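Local structure of sialidase B (Streptococcus pneumoniae serotype 4, 4XJW) at residues Asn405-Asp410 against Phe436-Pro441; Tyr370-Gly375 against Ser411-Thr416; Val35-Ala40 against Pro186-Phe191. The protein hydrolyses alpha-(2->3), alpha-(2->6) and alpha-(2->8) linkages of terminal sialic acids in oligosaccharides, glycoproteins and glycolipids, and acts as an intramolecular trans-sialidase. The protein carries 1 engineered substitution. One frame throughout, in Å; residues are numbered along the deposited sequence.

Contact 1 (Asn405-Asp410 against Phe436-Pro441); sequences NVFYKD and FKLLPP
Phe407 meets Leu438 and Phe436 in a small, wholly apolar contact that joins the loop between strands 400-403 and 413-414 to the short strand 437-438. Phe407 and Leu438 approach from opposite directions, so that the far end of the ring runs into the branched end of the leucine. The ring leaves its backbone with CG anti to the carbonyl carbon (chi1 -78°), which carries it towards Leu438. Atom CZ of Phe407 lies 3.9 Å from CD1 of Leu438 and 4.0 Å from its CD2. CD1 sits at the edge of the ring, close to its plane, and a branched leucine suits this place because both methyls can touch one ring corner. The second neighbour is looser: CE1 of Phe407 is 4.5 Å from CZ of Phe436, beside the Phe436 ring edge. Strand 437-438 is the outermost strand of a beta-propeller blade and follows the BNR repeat 424-435, the Asp-box hairpin loop characteristic of sialidases. It pairs with strand 420-426, on whose Ala422 both Phe436 and Leu438 also rest. The chain between strands 301-308 and 420-426 of this blade carries a long insertion, and Phe407 belongs to that excursion. A type I turn from Asn405 to Tyr408 presents the ring. In it, Tyr408 N is bonded to Asn405 O at 2.9 Å, while Asn405 OD1 closes an Asx turn by accepting from Phe407 N at 2.9 Å. The latter bond is nearly straight (163° at the hydrogen) and meets a lone pair in the carbonyl plane; asparagine's short amide can fold back on the chain. On the blade side, Phe436 meets the ring of Tyr370 with the two planes nearly parallel, about 10° apart, and meets Phe287 edge-to-face.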
loop_
_atom_site.group_PDB
_atom_site.type_symbol
_atom_site.label_atom_id
_atom_site.label_comp_id
_atom_site.label_asym_id
_atom_site.label_seq_id
_atom_site.Cartn_x
_atom_site.Cartn_y
_atom_site.Cartn_z
ATOM N N ASN A 405 8.287 26.456 -2.138
ATOM C CA ASN A 405 8.719 25.662 -0.990
ATOM C C ASN A 405 10.170 25.233 -1.185
ATOM O O ASN A 405 10.575 24.878 -2.294
ATOM C CB ASN A 405 7.800 24.443 -0.843
ATOM C CG ASN A 405 7.998 23.707 0.464
ATOM O OD1 ASN A 405 9.055 23.141 0.713
ATOM N ND2 ASN A 405 6.969 23.696 1.299
ATOM N N VAL A 406 10.954 25.244 -0.106
ATOM C CA VAL A 406 12.375 24.930 -0.208
ATOM C C VAL A 406 12.645 23.473 -0.594
ATOM O O VAL A 406 13.774 23.117 -0.926
ATOM C CB VAL A 406 13.155 25.283 1.083
ATOM C CG1 VAL A 406 13.098 26.775 1.353
ATOM C CG2 VAL A 406 12.630 24.477 2.276
ATOM N N PHE A 407 11.606 22.639 -0.554
ATOM C CA PHE A 407 11.718 21.250 -0.993
ATOM C C PHE A 407 11.438 21.053 -2.490
ATOM O O PHE A 407 11.522 19.931 -3.003
ATOM C CB PHE A 407 10.783 20.369 -0.151
ATOM C CG PHE A 407 11.331 20.052 1.218
ATOM C CD1 PHE A 407 11.113 20.914 2.284
ATOM C CD2 PHE A 407 12.070 18.897 1.428
ATOM C CE1 PHE A 407 11.623 20.620 3.544
ATOM C CE2 PHE A 407 12.596 18.603 2.686
ATOM C CZ PHE A 407 12.364 19.459 3.734
ATOM N N TYR A 408 11.144 22.143 -3.197
ATOM C CA TYR A 408 10.702 22.059 -4.587
ATOM C C TYR A 408 11.835 22.257 -5.590
ATOM O O TYR A 408 12.826 22.935 -5.304
ATOM C CB TYR A 408 9.631 23.104 -4.897
ATOM C CG TYR A 408 8.304 22.944 -4.195
ATOM C CD1 TYR A 408 8.032 21.850 -3.380
ATOM C CD2 TYR A 408 7.313 23.899 -4.365
ATOM C CE1 TYR A 408 6.793 21.723 -2.750
ATOM C CE2 TYR A 408 6.091 23.781 -3.746
ATOM C CZ TYR A 408 5.833 22.700 -2.938
ATOM O OH TYR A 408 4.591 22.626 -2.329
ATOM N N LYS A 409 11.647 21.695 -6.776
ATOM C CA LYS A 409 12.636 21.790 -7.852
ATOM C C LYS A 409 12.799 23.237 -8.318
ATOM O O LYS A 409 13.906 23.671 -8.623
ATOM C CB LYS A 409 12.205 20.907 -9.019
ATOM C CG LYS A 409 13.048 21.061 -10.280
ATOM C CD LYS A 409 12.521 20.137 -11.365
ATOM C CE LYS A 409 13.324 20.260 -12.645
ATOM N NZ LYS A 409 12.811 19.352 -13.713
ATOM N N ASP A 410 11.701 23.988 -8.331
ATOM C CA ASP A 410 11.703 25.342 -8.888
ATOM C C ASP A 410 12.034 26.447 -7.878
ATOM O O ASP A 410 11.990 27.635 -8.217
ATOM C CB ASP A 410 10.350 25.654 -9.544
ATOM C CG ASP A 410 10.100 24.856 -10.814
ATOM O OD1 ASP A 410 10.908 23.967 -11.161
ATOM O OD2 ASP A 410 9.060 25.125 -11.462
ATOM N N PHE A 436 3.960 20.456 9.157
ATOM C CA PHE A 436 5.048 19.598 9.611
ATOM C C PHE A 436 6.292 20.383 10.029
ATOM O O PHE A 436 6.529 21.495 9.556
ATOM C CB PHE A 436 5.378 18.491 8.583
ATOM C CG PHE A 436 6.127 18.966 7.357
ATOM C CD1 PHE A 436 7.498 19.193 7.398
ATOM C CD2 PHE A 436 5.458 19.149 6.153
ATOM C CE1 PHE A 436 8.187 19.615 6.279
ATOM C CE2 PHE A 436 6.137 19.577 5.022
ATOM C CZ PHE A 436 7.502 19.806 5.085
ATOM N N LYS A 437 7.045 19.812 10.966
ATOM C CA LYS A 437 8.347 20.339 11.366
ATOM C C LYS A 437 9.407 19.279 11.127
ATOM O O LYS A 437 9.161 18.090 11.331
ATOM C CB LYS A 437 8.338 20.736 12.837
ATOM C CG LYS A 437 7.381 21.862 13.150
ATOM C CD LYS A 437 7.414 22.226 14.621
ATOM C CE LYS A 437 6.453 23.362 14.911
ATOM N NZ LYS A 437 7.042 24.334 15.871
ATOM N N LEU A 438 10.590 19.697 10.688
ATOM C CA LEU A 438 11.689 18.746 10.534
ATOM C C LEU A 438 12.265 18.334 11.887
ATOM O O LEU A 438 12.425 19.162 12.775
ATOM C CB LEU A 438 12.802 19.333 9.668
ATOM C CG LEU A 438 12.404 19.613 8.218
ATOM C CD1 LEU A 438 13.566 20.209 7.398
ATOM C CD2 LEU A 438 11.846 18.372 7.536
ATOM N N LEU A 439 12.563 17.047 12.041
ATOM C CA LEU A 439 13.297 16.584 13.209
ATOM C C LEU A 439 14.758 16.979 13.067
ATOM O O LEU A 439 15.258 17.112 11.949
ATOM C CB LEU A 439 13.171 15.064 13.384
ATOM C CG LEU A 439 11.816 14.509 13.853
ATOM C CD1 LEU A 439 12.003 13.277 14.719
ATOM C CD2 LEU A 439 11.002 15.555 14.576
ATOM N N PRO A 440 15.456 17.168 14.200
ATOM C CA PRO A 440 16.893 17.441 14.111
ATOM C C PRO A 440 17.650 16.229 13.575
ATOM O O PRO A 440 17.132 15.112 13.621
ATOM C CB PRO A 440 17.284 17.683 15.568
ATOM C CG PRO A 440 16.292 16.898 16.360
ATOM C CD PRO A 440 15.007 17.018 15.595
ATOM N N PRO A 441 18.872 16.441 13.067
ATOM C CA PRO A 441 19.716 15.301 12.698
ATOM C C PRO A 441 20.218 14.600 13.956
ATOM O O PRO A 441 20.459 15.267 14.963
ATOM C CB PRO A 441 20.880 15.957 11.946
ATOM C CG PRO A 441 20.936 17.342 12.476
ATOM C CD PRO A 441 19.525 17.734 12.797
#

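Contact 2 (Tyr370-Gly375 against Ser411-Thr416); sequences YEVLEG and SLFKVT
Ser411, just ahead of strand 413-414, and Phe413, on it, meet Val372 in the antiparallel sheet of the insertion carried by the propeller. The two strands are not bonded neighbours: 413-414 pairs with strand 330-337, whereas 372-374 lies between 360-366 and 377-387, so the contact is made by side chains alone, between strands that do not pair. Ser411 comes first. Its OG, anti to the backbone N (chi1 -171°), reaches forward along its own chain and donates to Phe413 O at 2.7 Å, from a position tilted 34° off the carbonyl plane. This satisfies a buried hydroxyl locally, and serine's short side chain lets OG turn back to its own chain while CG2 of Val372 packs 3.9 Å from it. Phe413 follows, its side chain crossing that of Val372 at about a right angle. CG1 of Val372 touches the edge of the ring at CD2, 4.2 Å away. The two valine methyls are thus divided between two partners, which a beta-branched residue does well on a strand. Tyr364 and Tyr345 meet the same phenylalanine edge-to-face. Val415 then packs on Leu333 and Leu335 of strand 330-337, and at Thr416 the carbonyl O is hydrogen-bonded to Tyr420 OH.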
loop_
_atom_site.group_PDB
_atom_site.type_symbol
_atom_site.label_atom_id
_atom_site.label_comp_id
_atom_site.label_asym_id
_atom_site.label_seq_id
_atom_site.Cartn_x
_atom_site.Cartn_y
_atom_site.Cartn_z
ATOM N N TYR A 370 7.532 25.937 5.388
ATOM C CA TYR A 370 8.800 25.822 4.658
ATOM C C TYR A 370 8.744 26.544 3.313
ATOM O O TYR A 370 9.451 26.194 2.366
ATOM C CB TYR A 370 9.255 24.365 4.517
ATOM C CG TYR A 370 9.777 23.820 5.816
ATOM C CD1 TYR A 370 8.910 23.256 6.745
ATOM C CD2 TYR A 370 11.127 23.906 6.137
ATOM C CE1 TYR A 370 9.376 22.773 7.946
ATOM C CE2 TYR A 370 11.604 23.426 7.343
ATOM C CZ TYR A 370 10.717 22.860 8.242
ATOM O OH TYR A 370 11.163 22.370 9.447
ATOM N N GLU A 371 7.897 27.566 3.259
ATOM C CA GLU A 371 7.738 28.391 2.071
ATOM C C GLU A 371 8.624 29.631 2.133
ATOM O O GLU A 371 8.898 30.156 3.216
ATOM C CB GLU A 371 6.268 28.770 1.903
ATOM C CG GLU A 371 5.377 27.558 1.624
ATOM C CD GLU A 371 3.899 27.809 1.897
ATOM O OE1 GLU A 371 3.544 28.919 2.344
ATOM O OE2 GLU A 371 3.095 26.882 1.663
ATOM N N VAL A 372 9.079 30.087 0.969
ATOM C CA VAL A 372 10.010 31.213 0.885
ATOM C C VAL A 372 9.282 32.551 0.790
ATOM O O VAL A 372 8.396 32.730 -0.051
ATOM C CB VAL A 372 10.931 31.083 -0.339
ATOM C CG1 VAL A 372 11.914 32.248 -0.390
ATOM C CG2 VAL A 372 11.670 29.756 -0.310
ATOM N N LEU A 373 9.663 33.489 1.653
ATOM C CA LEU A 373 9.130 34.843 1.594
ATOM C C LEU A 373 10.260 35.816 1.285
ATOM O O LEU A 373 11.385 35.626 1.739
ATOM C CB LEU A 373 8.466 35.221 2.921
ATOM C CG LEU A 373 7.006 34.804 3.153
ATOM C CD1 LEU A 373 6.826 33.303 3.188
ATOM C CD2 LEU A 373 6.481 35.408 4.437
ATOM N N GLU A 374 9.966 36.843 0.493
ATOM C CA GLU A 374 10.922 37.924 0.270
ATOM C C GLU A 374 10.327 39.231 0.778
ATOM O O GLU A 374 9.291 39.686 0.288
ATOM C CB GLU A 374 11.297 38.047 -1.208
ATOM C CG GLU A 374 12.302 39.167 -1.482
ATOM C CD GLU A 374 12.610 39.330 -2.957
ATOM O OE1 GLU A 374 11.885 38.739 -3.784
ATOM O OE2 GLU A 374 13.581 40.043 -3.284
ATOM N N GLY A 375 10.973 39.826 1.773
ATOM C CA GLY A 375 10.441 41.024 2.393
ATOM C C GLY A 375 9.034 40.787 2.902
ATOM O O GLY A 375 8.153 41.639 2.761
ATOM N N SER A 411 12.343 26.070 -6.641
ATOM C CA SER A 411 12.589 27.062 -5.592
ATOM C C SER A 411 13.878 27.878 -5.789
ATOM O O SER A 411 14.890 27.379 -6.294
ATOM C CB SER A 411 12.601 26.408 -4.207
ATOM O OG SER A 411 12.631 27.386 -3.188
ATOM N N LEU A 412 13.821 29.138 -5.372
ATOM C CA LEU A 412 14.991 30.018 -5.371
ATOM C C LEU A 412 16.021 29.544 -4.350
ATOM O O LEU A 412 17.227 29.656 -4.574
ATOM C CB LEU A 412 14.566 31.449 -5.049
ATOM C CG LEU A 412 15.628 32.541 -4.941
ATOM C CD1 LEU A 412 16.431 32.633 -6.227
ATOM C CD2 LEU A 412 14.957 33.880 -4.631
ATOM N N PHE A 413 15.535 29.039 -3.219
ATOM C CA PHE A 413 16.380 28.442 -2.195
ATOM C C PHE A 413 16.010 26.972 -2.032
ATOM O O PHE A 413 14.833 26.643 -1.877
ATOM C CB PHE A 413 16.196 29.170 -0.861
ATOM C CG PHE A 413 16.803 30.535 -0.831
ATOM C CD1 PHE A 413 18.158 30.696 -0.601
ATOM C CD2 PHE A 413 16.013 31.660 -1.020
ATOM C CE1 PHE A 413 18.727 31.960 -0.571
ATOM C CE2 PHE A 413 16.570 32.929 -0.985
ATOM C CZ PHE A 413 17.928 33.076 -0.758
ATOM N N LYS A 414 17.008 26.095 -2.074
ATOM C CA LYS A 414 16.765 24.652 -2.040
ATOM C C LYS A 414 17.519 23.959 -0.910
ATOM O O LYS A 414 18.657 24.317 -0.596
ATOM C CB LYS A 414 17.119 24.033 -3.400
ATOM C CG LYS A 414 16.105 24.413 -4.471
ATOM C CD LYS A 414 16.553 24.015 -5.868
ATOM C CE LYS A 414 16.212 22.583 -6.194
ATOM N NZ LYS A 414 16.381 22.318 -7.662
ATOM N N VAL A 415 16.875 22.970 -0.292
ATOM C CA VAL A 415 17.520 22.182 0.751
ATOM C C VAL A 415 18.464 21.154 0.144
ATOM O O VAL A 415 18.415 20.870 -1.056
ATOM C CB VAL A 415 16.489 21.466 1.647
ATOM C CG1 VAL A 415 15.589 22.479 2.329
ATOM C CG2 VAL A 415 15.654 20.495 0.836
ATOM N N THR A 416 19.326 20.598 0.985
ATOM C CA THR A 416 20.222 19.527 0.575
ATOM C C THR A 416 19.418 18.349 0.024
ATOM O O THR A 416 18.405 17.967 0.611
ATOM C CB THR A 416 21.056 19.055 1.784
ATOM O OG1 THR A 416 21.827 20.154 2.298
ATOM C CG2 THR A 416 21.970 17.917 1.413
#

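Contact 3 (Val35-Ala40 against Pro186-Phe191); sequences VMKFKA and PLSNPF
Lys37 on strand 32-39 and Leu187 in an irregular loop are the closest backbone pair, yet their CA atoms stand 8.9 Å apart, too far for main-chain pairing, and a single long side chain spans the gap. Lys37 starts with CG anti to the carbonyl carbon, runs extended through its middle, and bends at the last torsion (chi4 -62°), which turns NZ onto the loop. There NZ donates to Pro186 O at 2.9 Å, approaching from 29° outside the carbonyl plane. CE also lies near this oxygen, 3.5 Å from Pro186 O, and NZ is 4.1 Å from Leu187 CA, so the lysine end lies snugly against the loop backbone. The ammonium group has another hydrogen-bond partner in Thr107 OG1 of strand 102-113, and a long, weak ion pair with Glu105 OE1. Ser188 takes part through the same carboxylate: its OG lies 3.8 Å from Lys37 NZ and is hydrogen-bonded to Glu105 OE1. Lysine suits this strand position because its alkyl chain can be buried, while its amine meets Thr107 of the neighbouring strand and the loop carbonyl. The acceptor is a main-chain oxygen, so the bond does not depend on the proline side chain. The loop leads from helix 179-182 toward strand 205-213 of the catalytic propeller, and here it lies across the antiparallel sheet of the N-terminal sialidase domain, a concanavalin-like beta-sandwich.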
loop_
_atom_site.group_PDB
_atom_site.type_symbol
_atom_site.label_atom_id
_atom_site.label_comp_id
_atom_site.label_asym_id
_atom_site.label_seq_id
_atom_site.Cartn_x
_atom_site.Cartn_y
_atom_site.Cartn_z
ATOM N N VAL A 35 -22.076 -11.947 -14.935
ATOM C CA VAL A 35 -21.949 -11.834 -13.490
ATOM C C VAL A 35 -21.751 -13.223 -12.912
ATOM O O VAL A 35 -22.542 -14.136 -13.174
ATOM C CB VAL A 35 -23.180 -11.170 -12.853
ATOM C CG1 VAL A 35 -23.038 -11.149 -11.344
ATOM C CG2 VAL A 35 -23.344 -9.755 -13.367
ATOM N N MET A 36 -20.677 -13.395 -12.151
ATOM C CA MET A 36 -20.302 -14.711 -11.648
ATOM C C MET A 36 -19.929 -14.626 -10.178
ATOM O O MET A 36 -19.015 -13.891 -9.809
ATOM C CB MET A 36 -19.101 -15.254 -12.416
ATOM C CG MET A 36 -19.424 -16.335 -13.413
ATOM S SD MET A 36 -17.924 -17.166 -13.969
ATOM C CE MET A 36 -17.209 -17.580 -12.390
ATOM N N LYS A 37 -20.643 -15.365 -9.338
ATOM C CA LYS A 37 -20.238 -15.539 -7.949
ATOM C C LYS A 37 -19.579 -16.902 -7.820
ATOM O O LYS A 37 -20.202 -17.931 -8.107
ATOM C CB LYS A 37 -21.434 -15.392 -7.010
ATOM C CG LYS A 37 -21.820 -13.932 -6.803
ATOM C CD LYS A 37 -23.165 -13.768 -6.124
ATOM C CE LYS A 37 -23.411 -12.301 -5.781
ATOM N NZ LYS A 37 -22.380 -11.769 -4.821
ATOM N N PHE A 38 -18.307 -16.919 -7.427
ATOM C CA PHE A 38 -17.555 -18.169 -7.441
ATOM C C PHE A 38 -16.547 -18.284 -6.307
ATOM O O PHE A 38 -16.076 -17.280 -5.752
ATOM C CB PHE A 38 -16.841 -18.352 -8.788
ATOM C CG PHE A 38 -15.619 -17.482 -8.957
ATOM C CD1 PHE A 38 -15.740 -16.182 -9.430
ATOM C CD2 PHE A 38 -14.354 -17.967 -8.646
ATOM C CE1 PHE A 38 -14.619 -15.385 -9.589
ATOM C CE2 PHE A 38 -13.237 -17.169 -8.796
ATOM C CZ PHE A 38 -13.374 -15.874 -9.268
ATOM N N LYS A 39 -16.214 -19.525 -5.976
ATOM C CA LYS A 39 -15.233 -19.822 -4.954
ATOM C C LYS A 39 -14.130 -20.643 -5.576
ATOM O O LYS A 39 -14.386 -21.487 -6.444
ATOM C CB LYS A 39 -15.853 -20.620 -3.811
ATOM C CG LYS A 39 -17.044 -19.951 -3.151
ATOM C CD LYS A 39 -17.682 -20.870 -2.132
ATOM C CE LYS A 39 -18.772 -20.144 -1.369
ATOM N NZ LYS A 39 -19.492 -21.056 -0.444
ATOM N N ALA A 40 -12.899 -20.396 -5.141
ATOM C CA ALA A 40 -11.760 -21.190 -5.574
ATOM C C ALA A 40 -10.684 -21.109 -4.513
ATOM O O ALA A 40 -9.839 -20.211 -4.540
ATOM C CB ALA A 40 -11.219 -20.685 -6.917
ATOM N N PRO A 186 -25.084 -7.020 -5.312
ATOM C CA PRO A 186 -24.683 -7.320 -3.935
ATOM C C PRO A 186 -23.378 -8.117 -3.873
ATOM O O PRO A 186 -23.163 -9.022 -4.680
ATOM C CB PRO A 186 -25.867 -8.118 -3.373
ATOM C CG PRO A 186 -26.708 -8.510 -4.550
ATOM C CD PRO A 186 -26.421 -7.544 -5.651
ATOM N N LEU A 187 -22.513 -7.737 -2.939
ATOM C CA LEU A 187 -21.205 -8.357 -2.779
ATOM C C LEU A 187 -21.164 -9.255 -1.550
ATOM O O LEU A 187 -22.028 -9.168 -0.674
ATOM C CB LEU A 187 -20.124 -7.279 -2.663
ATOM C CG LEU A 187 -20.037 -6.286 -3.823
ATOM C CD1 LEU A 187 -19.100 -5.153 -3.501
ATOM C CD2 LEU A 187 -19.565 -6.987 -5.099
ATOM N N SER A 188 -20.142 -10.101 -1.477
ATOM C CA SER A 188 -19.935 -10.958 -0.314
ATOM C C SER A 188 -18.481 -10.838 0.106
ATOM O O SER A 188 -17.808 -11.845 0.337
ATOM C CB SER A 188 -20.259 -12.412 -0.660
ATOM O OG SER A 188 -21.568 -12.533 -1.195
ATOM N N ASN A 189 -18.003 -9.597 0.190
ATOM C CA ASN A 189 -16.593 -9.341 0.444
ATOM C C ASN A 189 -16.181 -9.607 1.886
ATOM O O ASN A 189 -16.907 -9.255 2.823
ATOM C CB ASN A 189 -16.232 -7.892 0.108
ATOM C CG ASN A 189 -16.268 -7.602 -1.370
ATOM O OD1 ASN A 189 -16.407 -8.497 -2.199
ATOM N ND2 ASN A 189 -16.135 -6.334 -1.709
ATOM N N PRO A 190 -14.990 -10.189 2.082
ATOM C CA PRO A 190 -14.456 -10.407 3.431
ATOM C C PRO A 190 -13.678 -9.201 3.955
ATOM O O PRO A 190 -13.202 -9.228 5.097
ATOM C CB PRO A 190 -13.494 -11.576 3.225
ATOM C CG PRO A 190 -12.976 -11.362 1.826
ATOM C CD PRO A 190 -14.150 -10.823 1.048
ATOM N N PHE A 191 -13.568 -8.158 3.137
ATOM C CA PHE A 191 -12.731 -7.001 3.440
ATOM C C PHE A 191 -13.501 -5.711 3.139
ATOM O O PHE A 191 -14.550 -5.730 2.483
ATOM C CB PHE A 191 -11.483 -7.024 2.537
ATOM C CG PHE A 191 -11.811 -6.757 1.082
ATOM C CD1 PHE A 191 -12.200 -7.795 0.244
ATOM C CD2 PHE A 191 -11.752 -5.463 0.565
ATOM C CE1 PHE A 191 -12.526 -7.551 -1.090
ATOM C CE2 PHE A 191 -12.091 -5.200 -0.757
ATOM C CZ PHE A 191 -12.470 -6.258 -1.592
#

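Overall arrangement
Contacts 1 and 2 are buried and share their surroundings: their centres are 10 Å apart, their segments alternate along the chain, and hydrogen bonds from Lys414 NZ to Lys409 O and between Tyr370 OH and Leu438 N tie one to the other. Contact 1 joins the inserted region to a propeller blade, whereas contact 2 stays within the insertion's own sheet. Contact 3 belongs to the N-terminal sandwich, with centres about 46 and 52 Å from the other two. It is only partly buried, and its chemistry differs accordingly: a charged amine crosses to a backbone oxygen, whereas contact 1 is wholly apolar and contact 2 adds a serine hydroxyl, bonded within its own segment, to a methyl-ring contact.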